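Xylulose kinase (Bifidobacterium adolescentis ATCC 15703, PDB 3I8B) probably catalyses the ATP-dependent phosphorylation of D-xylulose to D-xylulose 5-phosphate, as a member of the FGGY family of carbohydrate kinases. Local coordinates at residues V289-G294 / T426-I431; S296-A301 / L327-N332; N275-L280 / A318-H323; G312-F317 / E416-L421; A444-G449 / E493-V498. All blocks are in the same frame, centred on the assembly; numbering follows the deposited sequence. Where two conformers were deposited one is given.

Contacts 1, 2 and 4 all involve the seven-stranded mixed sheet of the C-terminal actin-like ATPase domain. Contacts 1 and 2 have centres about 10 Å apart and are linked by the pairing of strands 288-293 and 297-301, with Ser290 N 2.8 Å from Ala300 O. The centre of contact 4 is also about 10 Å from that of contact 2, and Ser315 N is 2.9 Å from Leu327 O. Contact 3 joins the loop between strands 315-318 and 324-330 to the helix that begins at Asp274, the predicted proton acceptor. It touches contact 2 through Asn275, which packs on Leu327, whose side chain is about 5 Å from predicted substrate-binding Gln74. Contact 5 is peripheral, about 28 Å from contact 3 between centres, yet Leu448 packs on Ile428 and Ile291.

Contact 1 (V289-G294 / T426-I431); sequences VSISLG and TRILLI
Val289 to Leu293 and Arg427 to Ile431 pair as parallel strands inside the mixed sheet of the C-terminal actin-like ATPase domain, joining parts of the chain more than 130 residues apart. Five backbone hydrogen bonds hold them, running alternately from one strand to the other. Val289 N binds Arg427 O at 3.0 Å, and Leu429 N then binds Val289 O at 2.8 Å; the last, from Leu293 N to Ile431 O, stretches to 3.1 Å, with its donor tilted 34° from the carbonyl plane.

Val289, Ile291, Ile428 and Leu430 share one face. Here Ile291 CD1 lies alongside Ile428 CG2 at 3.8 Å, the two chains pointing the same way. Leu430 leans toward the partner strand: with CG opposite its backbone N (chi1 174°), CD1 comes to 3.9 Å from Ile291 CG2 and meets it at a slant. Leu415 of helix 396-420 and Leu448 of helix 438-448 close over Ile291 and Ile428.

The other face carries Ser290, Ser292, Leu429 and Ile431. Ile431 holds CG1 between its N and carbonyl carbon (chi1 54°), which brings CG1 to 3.5 Å from Ile291 O and alongside Ser292. At the strand's start Arg427 makes a salt bridge to Asp288 through NH2, and its guanidinium lies flat beneath Leu429 CD1, which sits over its centre, 3.7 Å above the plane.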
# COMPACT_ATOMS: atom_id res chain seq x y z
N VAL A 289 -5.07 -6.31 -12.11
CA VAL A 289 -5.40 -5.38 -11.05
C VAL A 289 -6.13 -6.14 -9.96
O VAL A 289 -6.84 -7.12 -10.23
CB VAL A 289 -6.27 -4.22 -11.55
CG1 VAL A 289 -7.65 -4.72 -11.92
CG2 VAL A 289 -6.36 -3.13 -10.48
N SER A 290 -5.93 -5.71 -8.72
CA SER A 290 -6.69 -6.25 -7.61
C SER A 290 -7.55 -5.13 -7.05
O SER A 290 -7.10 -3.98 -6.96
CB SER A 290 -5.76 -6.78 -6.53
OG SER A 290 -5.13 -5.71 -5.84
N ILE A 291 -8.78 -5.46 -6.68
CA ILE A 291 -9.63 -4.54 -5.97
C ILE A 291 -9.85 -5.07 -4.57
O ILE A 291 -10.49 -6.11 -4.37
CB ILE A 291 -10.99 -4.39 -6.66
CG1 ILE A 291 -10.82 -3.62 -7.97
CG2 ILE A 291 -11.97 -3.69 -5.74
CD1 ILE A 291 -11.90 -3.89 -8.98
N SER A 292 -9.29 -4.39 -3.59
CA SER A 292 -9.51 -4.76 -2.20
C SER A 292 -10.64 -3.89 -1.68
O SER A 292 -10.50 -2.67 -1.56
CB SER A 292 -8.24 -4.56 -1.39
OG SER A 292 -8.32 -5.24 -0.16
N LEU A 293 -11.76 -4.51 -1.38
CA LEU A 293 -12.96 -3.78 -1.02
C LEU A 293 -13.31 -4.00 0.44
O LEU A 293 -14.00 -4.96 0.78
CB LEU A 293 -14.12 -4.23 -1.91
CG LEU A 293 -15.30 -3.30 -2.16
CD1 LEU A 293 -14.84 -1.92 -2.65
CD2 LEU A 293 -16.22 -3.95 -3.18
N GLY A 294 -12.81 -3.13 1.31
CA GLY A 294 -13.27 -3.07 2.69
C GLY A 294 -14.25 -1.90 2.76
O GLY A 294 -14.85 -1.55 1.73
N THR A 426 -6.05 -6.28 -17.84
CA THR A 426 -6.64 -7.37 -18.62
C THR A 426 -7.24 -8.49 -17.76
O THR A 426 -7.84 -9.43 -18.29
CB THR A 426 -5.61 -7.96 -19.62
OG1 THR A 426 -4.41 -8.33 -18.93
CG2 THR A 426 -5.28 -6.93 -20.69
N ARG A 427 -7.09 -8.39 -16.45
CA ARG A 427 -7.69 -9.33 -15.53
C ARG A 427 -7.90 -8.65 -14.18
O ARG A 427 -7.05 -7.89 -13.73
CB ARG A 427 -6.80 -10.56 -15.36
CG ARG A 427 -7.38 -11.65 -14.47
CD ARG A 427 -6.47 -12.88 -14.49
NE ARG A 427 -5.25 -12.65 -13.73
CZ ARG A 427 -4.89 -13.36 -12.65
NH1 ARG A 427 -5.65 -14.36 -12.23
NH2 ARG A 427 -3.76 -13.07 -12.02
N ILE A 428 -9.03 -8.95 -13.55
CA ILE A 428 -9.42 -8.33 -12.28
C ILE A 428 -9.53 -9.37 -11.17
O ILE A 428 -10.23 -10.37 -11.34
CB ILE A 428 -10.81 -7.67 -12.38
CG1 ILE A 428 -10.90 -6.76 -13.61
CG2 ILE A 428 -11.16 -6.90 -11.10
CD1 ILE A 428 -12.29 -6.16 -13.82
N LEU A 429 -8.86 -9.12 -10.05
CA LEU A 429 -9.03 -9.94 -8.87
C LEU A 429 -9.79 -9.13 -7.83
O LEU A 429 -9.52 -7.95 -7.66
CB LEU A 429 -7.67 -10.37 -8.29
CG LEU A 429 -6.88 -11.41 -9.09
CD1 LEU A 429 -6.50 -10.87 -10.44
CD2 LEU A 429 -5.65 -11.87 -8.32
N LEU A 430 -10.74 -9.77 -7.16
CA LEU A 430 -11.55 -9.09 -6.16
C LEU A 430 -11.33 -9.75 -4.81
O LEU A 430 -11.62 -10.93 -4.63
CB LEU A 430 -13.03 -9.14 -6.54
CG LEU A 430 -13.99 -8.58 -5.50
CD1 LEU A 430 -13.79 -7.07 -5.32
CD2 LEU A 430 -15.44 -8.90 -5.88
N ILE A 431 -10.81 -8.97 -3.86
CA ILE A 431 -10.51 -9.46 -2.53
C ILE A 431 -11.09 -8.54 -1.47
O ILE A 431 -11.77 -7.56 -1.78
CB ILE A 431 -8.99 -9.54 -2.30
CG1 ILE A 431 -8.35 -8.17 -2.59
CG2 ILE A 431 -8.38 -10.64 -3.15
CD1 ILE A 431 -6.83 -8.15 -2.47

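Contact 2 (S296-A301 / L327-N332); sequences SGVAAA and LACTIN
Leu327 reaches over to Ala300 and Val298 with a single methyl, CD1. Its CG lies anti to the backbone N, and a second torsion of 109°, well off the staggered positions, swings CD1 to 3.5 Å from Ala300 CB and 3.7 Å from Val298 CG1. Val298 answers with CG1 in turn anti to its own N (chi1 176°), so the branch nearer Leu327 meets it at a slant while CG2 leans toward Cys329 SG. Asn275 touches both Val298 and Leu327, and the Leu327 side chain is about 5 Å from that of Gln74, a predicted substrate-binding residue.

The two strands are antiparallel neighbours in the sheet of the C-terminal actin-like domain. Gly297–Thr330 and Ala299–Ala328 are hydrogen-bonded pairs, with Thr330 N 2.8 Å from Gly297 O and Ala299 N 2.9 Å from Ala328 O.

On the other face the side chains are small: Ala299 CB and Ala328 CB stand 4.2 Å apart under helix 396-420, whose Cys414 touches Ala328. Thr330 turns OG1 between its N and carbonyl carbon (chi1 44°), placing it 3.2 Å from Gly297 CA, where any CB would collide with it. The same OG1 is hydrogen-bonded to Gln411 NE2.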
# COMPACT_ATOMS: atom_id res chain seq x y z
N SER A 296 -13.36 1.00 2.90
CA SER A 296 -12.74 1.78 1.84
C SER A 296 -12.15 0.83 0.81
O SER A 296 -12.06 -0.37 1.06
CB SER A 296 -11.66 2.70 2.40
OG SER A 296 -10.45 1.99 2.62
N GLY A 297 -11.76 1.36 -0.34
CA GLY A 297 -11.23 0.53 -1.41
C GLY A 297 -9.80 0.83 -1.81
O GLY A 297 -9.31 1.95 -1.62
N VAL A 298 -9.13 -0.19 -2.35
CA VAL A 298 -7.80 -0.05 -2.94
C VAL A 298 -7.75 -0.81 -4.26
O VAL A 298 -7.86 -2.04 -4.27
CB VAL A 298 -6.70 -0.62 -2.03
CG1 VAL A 298 -5.36 -0.55 -2.73
CG2 VAL A 298 -6.65 0.13 -0.72
N ALA A 299 -7.60 -0.09 -5.36
CA ALA A 299 -7.36 -0.69 -6.66
C ALA A 299 -5.87 -0.59 -7.03
O ALA A 299 -5.35 0.51 -7.22
CB ALA A 299 -8.22 -0.02 -7.73
N ALA A 300 -5.20 -1.73 -7.12
CA ALA A 300 -3.78 -1.76 -7.40
C ALA A 300 -3.52 -2.61 -8.64
O ALA A 300 -3.91 -3.78 -8.69
CB ALA A 300 -3.01 -2.30 -6.21
N ALA A 301 -2.89 -2.02 -9.64
CA ALA A 301 -2.58 -2.74 -10.87
C ALA A 301 -1.07 -2.83 -11.02
O ALA A 301 -0.33 -1.96 -10.55
CB ALA A 301 -3.19 -2.04 -12.08
N LEU A 327 -1.58 2.81 -7.70
CA LEU A 327 -2.44 2.44 -6.60
C LEU A 327 -3.50 3.51 -6.35
O LEU A 327 -3.17 4.66 -6.09
CB LEU A 327 -1.62 2.24 -5.34
CG LEU A 327 -2.42 1.64 -4.19
CD1 LEU A 327 -1.98 0.21 -3.95
CD2 LEU A 327 -2.21 2.47 -2.93
N ALA A 328 -4.77 3.10 -6.42
CA ALA A 328 -5.89 4.02 -6.32
C ALA A 328 -6.72 3.75 -5.09
O ALA A 328 -7.46 2.76 -5.03
CB ALA A 328 -6.75 3.91 -7.56
N CYS A 329 -6.62 4.63 -4.10
CA CYS A 329 -7.44 4.51 -2.89
C CYS A 329 -8.77 5.22 -3.04
O CYS A 329 -8.83 6.34 -3.54
CB CYS A 329 -6.69 5.05 -1.67
SG CYS A 329 -5.16 4.19 -1.35
N THR A 330 -9.84 4.56 -2.61
CA THR A 330 -11.16 5.19 -2.55
C THR A 330 -11.63 5.24 -1.10
O THR A 330 -11.59 4.24 -0.38
CB THR A 330 -12.17 4.43 -3.44
OG1 THR A 330 -12.03 3.01 -3.23
CG2 THR A 330 -11.94 4.75 -4.92
N ILE A 331 -12.06 6.42 -0.66
CA ILE A 331 -12.62 6.57 0.68
C ILE A 331 -13.85 5.69 0.81
O ILE A 331 -14.07 5.01 1.82
CB ILE A 331 -13.08 8.01 0.94
CG1 ILE A 331 -11.91 8.99 0.81
CG2 ILE A 331 -13.76 8.10 2.31
CD1 ILE A 331 -10.94 8.91 1.97
N ASN A 332 -14.65 5.70 -0.24
CA ASN A 332 -15.94 5.04 -0.21
C ASN A 332 -15.96 3.68 -0.89
O ASN A 332 -16.01 3.57 -2.12
CB ASN A 332 -17.01 5.97 -0.76
CG ASN A 332 -17.14 7.23 0.06
OD1 ASN A 332 -17.75 7.23 1.13
ND2 ASN A 332 -16.52 8.31 -0.41

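Contact 3 (N275-L280 / A318-H323); sequences NAMASL and ADCTGH
Cys320 pushes its sulfur into a shallow hollow on helix 274-281, between Ala276 and Met277. The bump comes from the turn of a beta-hairpin, the loop joining strands 315-318 and 324-330, shaped by an Asx turn at Asp319. SG lies anti to its carbonyl carbon, 3.5 Å from Ala276 CB and only 3.3 Å from Met277 CE. Met277, present as selenomethionine, starts out away from the loop, but its chain bends at the second and third torsions and curls CE back over Cys320. Ala276 CB also rests on Asp319 CA, its small size letting the loop come close.

One water bridges the two backbones, donating to Ala276 O and accepting from Cys320 N, both at 2.8 Å. One turn on, Leu280 CD1 slides past Thr321 CG2 at 3.7 Å.

Asp319 fastens the loop: OD1 accepts Thr321 N and His323 N from opposite faces of the carboxylate. With an alanine in place of Thr321, Leu280 CD1 would probably face a gap, and Asp319 OD2 and His323 ND1 would probably lose their shared hydroxyl partner. That hydroxyl, Thr321 OG1, donates to the syn lone pair of Asp319 OD2 at 2.6 Å and accepts from His323 ND1 at 2.9 Å, exactly in the imidazole plane.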
# COMPACT_ATOMS: atom_id res chain seq x y z
N ASN A 275 0.91 -3.67 0.11
CA ASN A 275 0.19 -3.77 -1.16
C ASN A 275 0.93 -4.58 -2.24
O ASN A 275 0.35 -5.46 -2.86
CB ASN A 275 -0.17 -2.39 -1.69
CG ASN A 275 -1.25 -1.73 -0.85
OD1 ASN A 275 -1.06 -0.63 -0.31
ND2 ASN A 275 -2.38 -2.41 -0.72
N ALA A 276 2.21 -4.26 -2.46
CA ALA A 276 3.02 -4.99 -3.44
C ALA A 276 3.33 -6.43 -3.02
O ALA A 276 3.48 -7.32 -3.87
CB ALA A 276 4.33 -4.24 -3.71
N MSE A 277 3.48 -6.66 -1.73
CA MSE A 277 3.79 -8.00 -1.28
C MSE A 277 2.56 -8.88 -1.52
O MSE A 277 2.68 -9.98 -2.06
CB MSE A 277 4.24 -8.02 0.19
CG MSE A 277 5.61 -7.37 0.42
SE MSE A 277 7.17 -8.63 0.40
CE MSE A 277 7.21 -9.02 -1.53
N ALA A 278 1.37 -8.37 -1.17
CA ALA A 278 0.13 -9.12 -1.39
C ALA A 278 -0.01 -9.46 -2.86
O ALA A 278 -0.42 -10.56 -3.21
CB ALA A 278 -1.09 -8.32 -0.92
N SER A 279 0.32 -8.50 -3.73
CA SER A 279 0.22 -8.70 -5.17
C SER A 279 1.13 -9.85 -5.65
O SER A 279 0.72 -10.67 -6.47
CB SER A 279 0.53 -7.41 -5.92
OG SER A 279 -0.31 -6.36 -5.45
N LEU A 280 2.35 -9.88 -5.13
CA LEU A 280 3.26 -10.98 -5.41
C LEU A 280 2.63 -12.30 -4.91
O LEU A 280 2.60 -13.27 -5.63
CB LEU A 280 4.62 -10.74 -4.75
CG LEU A 280 5.76 -11.67 -5.16
CD1 LEU A 280 6.14 -11.50 -6.63
CD2 LEU A 280 6.96 -11.44 -4.26
N ALA A 318 6.06 1.39 -6.76
CA ALA A 318 6.67 0.28 -7.47
C ALA A 318 6.14 -1.03 -6.89
O ALA A 318 5.73 -1.09 -5.74
CB ALA A 318 8.19 0.33 -7.35
N ASP A 319 6.16 -2.09 -7.70
CA ASP A 319 5.72 -3.40 -7.22
C ASP A 319 6.95 -4.20 -6.79
O ASP A 319 8.05 -3.65 -6.67
CB ASP A 319 4.94 -4.14 -8.31
CG ASP A 319 5.85 -4.92 -9.26
OD1 ASP A 319 7.03 -4.54 -9.43
OD2 ASP A 319 5.38 -5.91 -9.84
N CYS A 320 6.77 -5.51 -6.58
CA CYS A 320 7.87 -6.37 -6.12
C CYS A 320 8.46 -7.28 -7.19
O CYS A 320 9.07 -8.31 -6.88
CB CYS A 320 7.43 -7.22 -4.93
SG CYS A 320 7.17 -6.27 -3.41
N THR A 321 8.31 -6.91 -8.46
CA THR A 321 8.87 -7.71 -9.54
C THR A 321 9.74 -6.88 -10.47
O THR A 321 10.05 -7.29 -11.59
CB THR A 321 7.78 -8.41 -10.36
OG1 THR A 321 7.04 -7.44 -11.11
CG2 THR A 321 6.84 -9.16 -9.45
N GLY A 322 10.16 -5.71 -9.99
CA GLY A 322 10.93 -4.80 -10.80
C GLY A 322 10.06 -3.88 -11.64
O GLY A 322 10.55 -3.17 -12.50
N HIS A 323 8.76 -3.91 -11.38
CA HIS A 323 7.84 -3.11 -12.18
C HIS A 323 7.09 -2.05 -11.37
O HIS A 323 7.62 -1.52 -10.38
CB HIS A 323 6.88 -4.02 -12.94
CG HIS A 323 7.58 -4.94 -13.89
ND1 HIS A 323 7.85 -6.26 -13.58
CD2 HIS A 323 8.11 -4.73 -15.11
CE1 HIS A 323 8.49 -6.83 -14.59
NE2 HIS A 323 8.67 -5.91 -15.53
O HOH W 1 4.41 -7.00 -6.44

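Contact 4 (G312-F317 / E416-L421); sequences GAVSGF and ELIRSL
Leu417 O is gripped twice, by Ser420 OG at 2.6 Å and, more weakly, by Leu421 N at 3.2 Å, at the C-terminal end of helix 396-420, where Leu417 and Ile418 of the helix and Leu421 just beyond it receive Val314. Leu421 N has a shorter bond as well, to Ile418 O at 2.9 Å.

Val314 inserts its branches among these three side chains. Its CG1 lies anti to the backbone N (chi1 -166°) and CG2 anti to the carbonyl carbon, and the two methyls therefore serve different partners. CG2 slides past Leu417 and presses on its CD2 at 3.3 Å, tighter than ordinary van der Waals contact. CG1 meets Ile418 CG1 at 4.1 Å, the two side chains crossing at about a right angle, while Leu421 CD1 comes up beside Val314 CB at 4.0 Å. Ala313 CB adds a looser touch on Leu417 CD2.

Asp309 OD2 positions this corner by accepting both Ala313 N and Val314 N, and Pro326 of the neighbouring strand packs against both Val314 and Ile418. A glycine in place of Val314 is likely to open a gap between Leu417, Ile418 and Leu421 and leave their ends free to shift. No hydrogen bond passes between the segments, so the chain leading into edge strand 315-318 is joined to the end of helix 396-420 by apolar packing, which rests on fit of shape and exclusion of water rather than on directional bonds.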
# COMPACT_ATOMS: atom_id res chain seq x y z
N GLY A 312 -2.76 13.59 -9.00
CA GLY A 312 -2.37 13.26 -7.64
C GLY A 312 -3.38 12.40 -6.91
O GLY A 312 -3.40 12.36 -5.68
N ALA A 313 -4.24 11.71 -7.67
CA ALA A 313 -5.16 10.74 -7.08
C ALA A 313 -4.48 9.37 -6.98
O ALA A 313 -4.37 8.78 -5.90
CB ALA A 313 -6.43 10.63 -7.92
N VAL A 314 -4.04 8.87 -8.12
CA VAL A 314 -3.39 7.57 -8.15
C VAL A 314 -1.93 7.71 -7.74
O VAL A 314 -1.18 8.49 -8.33
CB VAL A 314 -3.50 6.91 -9.55
CG1 VAL A 314 -3.11 5.45 -9.46
CG2 VAL A 314 -4.91 7.05 -10.09
N SER A 315 -1.54 6.95 -6.72
CA SER A 315 -0.15 6.84 -6.30
C SER A 315 0.71 6.11 -7.34
O SER A 315 0.27 5.14 -7.96
CB SER A 315 -0.07 6.09 -4.97
OG SER A 315 -0.68 6.80 -3.91
N GLY A 316 1.94 6.56 -7.50
CA GLY A 316 2.87 5.92 -8.41
C GLY A 316 3.92 5.12 -7.66
O GLY A 316 5.09 5.52 -7.60
N PHE A 317 3.51 3.99 -7.10
CA PHE A 317 4.41 3.12 -6.36
C PHE A 317 5.06 2.10 -7.28
O PHE A 317 4.67 1.96 -8.44
CB PHE A 317 3.67 2.38 -5.24
CG PHE A 317 3.06 3.28 -4.20
CD1 PHE A 317 3.51 4.58 -4.02
CD2 PHE A 317 2.03 2.81 -3.39
CE1 PHE A 317 2.93 5.40 -3.07
CE2 PHE A 317 1.45 3.63 -2.42
CZ PHE A 317 1.91 4.93 -2.26
N GLU A 416 -10.40 2.79 -15.10
CA GLU A 416 -10.27 3.64 -16.28
C GLU A 416 -9.20 4.70 -16.10
O GLU A 416 -8.49 5.04 -17.04
CB GLU A 416 -11.61 4.30 -16.59
CG GLU A 416 -12.68 3.30 -16.98
CD GLU A 416 -12.25 2.44 -18.14
OE1 GLU A 416 -11.41 2.92 -18.94
OE2 GLU A 416 -12.73 1.30 -18.26
N LEU A 417 -9.09 5.24 -14.89
CA LEU A 417 -8.05 6.21 -14.60
C LEU A 417 -6.66 5.56 -14.70
O LEU A 417 -5.73 6.12 -15.29
CB LEU A 417 -8.26 6.80 -13.23
CG LEU A 417 -7.31 7.89 -12.77
CD1 LEU A 417 -7.34 9.07 -13.73
CD2 LEU A 417 -7.69 8.33 -11.37
N ILE A 418 -6.51 4.38 -14.11
CA ILE A 418 -5.23 3.67 -14.19
C ILE A 418 -4.88 3.36 -15.64
O ILE A 418 -3.77 3.61 -16.08
CB ILE A 418 -5.21 2.39 -13.32
CG1 ILE A 418 -5.21 2.80 -11.84
CG2 ILE A 418 -3.99 1.52 -13.67
CD1 ILE A 418 -5.41 1.66 -10.84
N ARG A 419 -5.85 2.84 -16.40
CA ARG A 419 -5.67 2.65 -17.83
C ARG A 419 -5.21 3.92 -18.54
O ARG A 419 -4.35 3.87 -19.43
CB ARG A 419 -6.96 2.14 -18.48
CG ARG A 419 -7.36 0.75 -18.06
CD ARG A 419 -8.60 0.29 -18.83
NE ARG A 419 -8.84 -1.14 -18.67
CZ ARG A 419 -9.95 -1.66 -18.16
NH1 ARG A 419 -10.95 -0.88 -17.77
NH2 ARG A 419 -10.07 -2.97 -18.06
N SER A 420 -5.76 5.06 -18.13
CA SER A 420 -5.43 6.34 -18.75
C SER A 420 -3.98 6.75 -18.50
O SER A 420 -3.42 7.56 -19.23
CB SER A 420 -6.38 7.44 -18.27
OG SER A 420 -5.91 8.02 -17.06
N LEU A 421 -3.37 6.16 -17.47
CA LEU A 421 -1.95 6.40 -17.18
C LEU A 421 -1.04 5.50 -18.04
O LEU A 421 0.18 5.48 -17.86
CB LEU A 421 -1.65 6.16 -15.69
CG LEU A 421 -2.54 6.91 -14.69
CD1 LEU A 421 -2.15 6.56 -13.26
CD2 LEU A 421 -2.48 8.42 -14.92

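Contact 5 (A444-G449 / E493-V498); sequences APSILG and EPTEAV
The extended chain of Pro494 and Thr495 runs past the last turn of helix 438-448 and gives Thr495 N to Ser446 O, a bond of 3.1 Å whose donor stands 37° above the carbonyl plane. Pro494 CA also approaches Ser446 O at 3.5 Å, and Ser446 CA points a CA-H at Glu493 O at 3.4 Å. The helix is kinked at Pro445 and Ser446, where the backbone N atoms make no bond to the preceding turn.

A side-chain bond runs beside the backbone one: Thr495 OG1 donates to Ser446 OG at 2.8 Å. Ser446 directs OG to the side opposite its backbone N (chi1 162°), toward Thr495, which sets OG1 between its own N and carbonyl carbon (chi1 59°). Thr495 CG2 also comes within 3.5 Å of Ser446 OG, leaving the serine hydroxyl flanked by a methyl as well as by its donor. One water lies 2.8 Å from Thr495 O and 3.2 Å from Ile447 O.

Arg412 of helix 396-420 stands behind both segments, bonding to Ile447 O and forming a salt bridge with Glu496 OE1; Ile447 and Val498 both pack on Cys409 of that helix. The arrangement is a surface junction at the periphery of the C-terminal actin-like domain, attaching the start of the chain's last helix, 496-506, to helix 438-448.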
# COMPACT_ATOMS: atom_id res chain seq x y z
N ALA A 444 -20.60 -7.19 -10.25
CA ALA A 444 -19.24 -6.76 -10.62
C ALA A 444 -18.87 -6.96 -12.10
O ALA A 444 -18.42 -6.01 -12.76
CB ALA A 444 -18.20 -7.41 -9.72
N PRO A 445 -19.06 -8.17 -12.64
CA PRO A 445 -18.61 -8.40 -14.03
C PRO A 445 -19.30 -7.46 -15.00
O PRO A 445 -18.66 -6.90 -15.88
CB PRO A 445 -19.03 -9.85 -14.31
CG PRO A 445 -19.16 -10.48 -12.95
CD PRO A 445 -19.66 -9.38 -12.05
N SER A 446 -20.61 -7.33 -14.82
CA SER A 446 -21.46 -6.45 -15.62
C SER A 446 -20.91 -5.02 -15.70
O SER A 446 -20.71 -4.47 -16.79
CB SER A 446 -22.88 -6.44 -15.03
OG SER A 446 -23.64 -5.33 -15.48
N ILE A 447 -20.69 -4.41 -14.54
CA ILE A 447 -20.32 -3.01 -14.55
C ILE A 447 -18.80 -2.77 -14.64
O ILE A 447 -18.36 -1.80 -15.25
CB ILE A 447 -21.08 -2.17 -13.44
CG1 ILE A 447 -20.14 -1.62 -12.38
CG2 ILE A 447 -22.30 -2.93 -12.86
CD1 ILE A 447 -19.64 -0.27 -12.75
N LEU A 448 -17.99 -3.68 -14.09
CA LEU A 448 -16.53 -3.56 -14.25
C LEU A 448 -16.12 -3.84 -15.70
O LEU A 448 -15.12 -3.32 -16.18
CB LEU A 448 -15.78 -4.47 -13.29
CG LEU A 448 -15.96 -4.17 -11.81
CD1 LEU A 448 -15.08 -5.07 -10.98
CD2 LEU A 448 -15.64 -2.70 -11.53
N GLY A 449 -16.92 -4.65 -16.38
CA GLY A 449 -16.75 -4.86 -17.80
C GLY A 449 -15.92 -6.07 -18.19
O GLY A 449 -15.49 -6.17 -19.33
N GLU A 493 -22.68 -10.41 -18.64
CA GLU A 493 -22.65 -9.54 -19.80
C GLU A 493 -22.40 -8.09 -19.39
O GLU A 493 -23.01 -7.59 -18.45
CB GLU A 493 -23.95 -9.66 -20.60
CG GLU A 493 -24.05 -10.96 -21.38
CD GLU A 493 -22.85 -11.19 -22.27
OE1 GLU A 493 -22.61 -10.36 -23.19
OE2 GLU A 493 -22.13 -12.19 -22.05
N PRO A 494 -21.47 -7.43 -20.08
CA PRO A 494 -21.17 -6.02 -19.86
C PRO A 494 -22.37 -5.11 -20.12
O PRO A 494 -23.07 -5.29 -21.12
CB PRO A 494 -20.07 -5.74 -20.88
CG PRO A 494 -19.42 -7.08 -21.11
CD PRO A 494 -20.54 -8.06 -21.03
N THR A 495 -22.60 -4.17 -19.23
CA THR A 495 -23.61 -3.14 -19.42
C THR A 495 -22.92 -1.78 -19.32
O THR A 495 -22.78 -1.21 -18.24
CB THR A 495 -24.70 -3.23 -18.35
OG1 THR A 495 -24.12 -3.09 -17.05
CG2 THR A 495 -25.42 -4.57 -18.45
N GLU A 496 -22.47 -1.28 -20.47
CA GLU A 496 -21.62 -0.10 -20.50
C GLU A 496 -22.37 1.16 -20.09
O GLU A 496 -21.80 2.08 -19.50
CB GLU A 496 -21.00 0.04 -21.90
CG GLU A 496 -19.82 1.00 -21.97
CD GLU A 496 -18.81 0.77 -20.86
OE1 GLU A 496 -18.29 -0.36 -20.74
OE2 GLU A 496 -18.55 1.73 -20.11
N ALA A 497 -23.67 1.19 -20.38
CA ALA A 497 -24.50 2.37 -20.12
C ALA A 497 -24.55 2.74 -18.63
O ALA A 497 -24.71 3.91 -18.28
CB ALA A 497 -25.89 2.18 -20.68
N VAL A 498 -24.41 1.75 -17.76
CA VAL A 498 -24.37 2.03 -16.33
C VAL A 498 -23.19 2.95 -16.00
O VAL A 498 -23.38 4.05 -15.49
CB VAL A 498 -24.29 0.73 -15.48
CG1 VAL A 498 -24.22 1.07 -13.99
CG2 VAL A 498 -25.50 -0.15 -15.76
O HOH W 2 -19.68 -2.38 -18.60
O HOH W 3 -20.85 -0.21 -16.42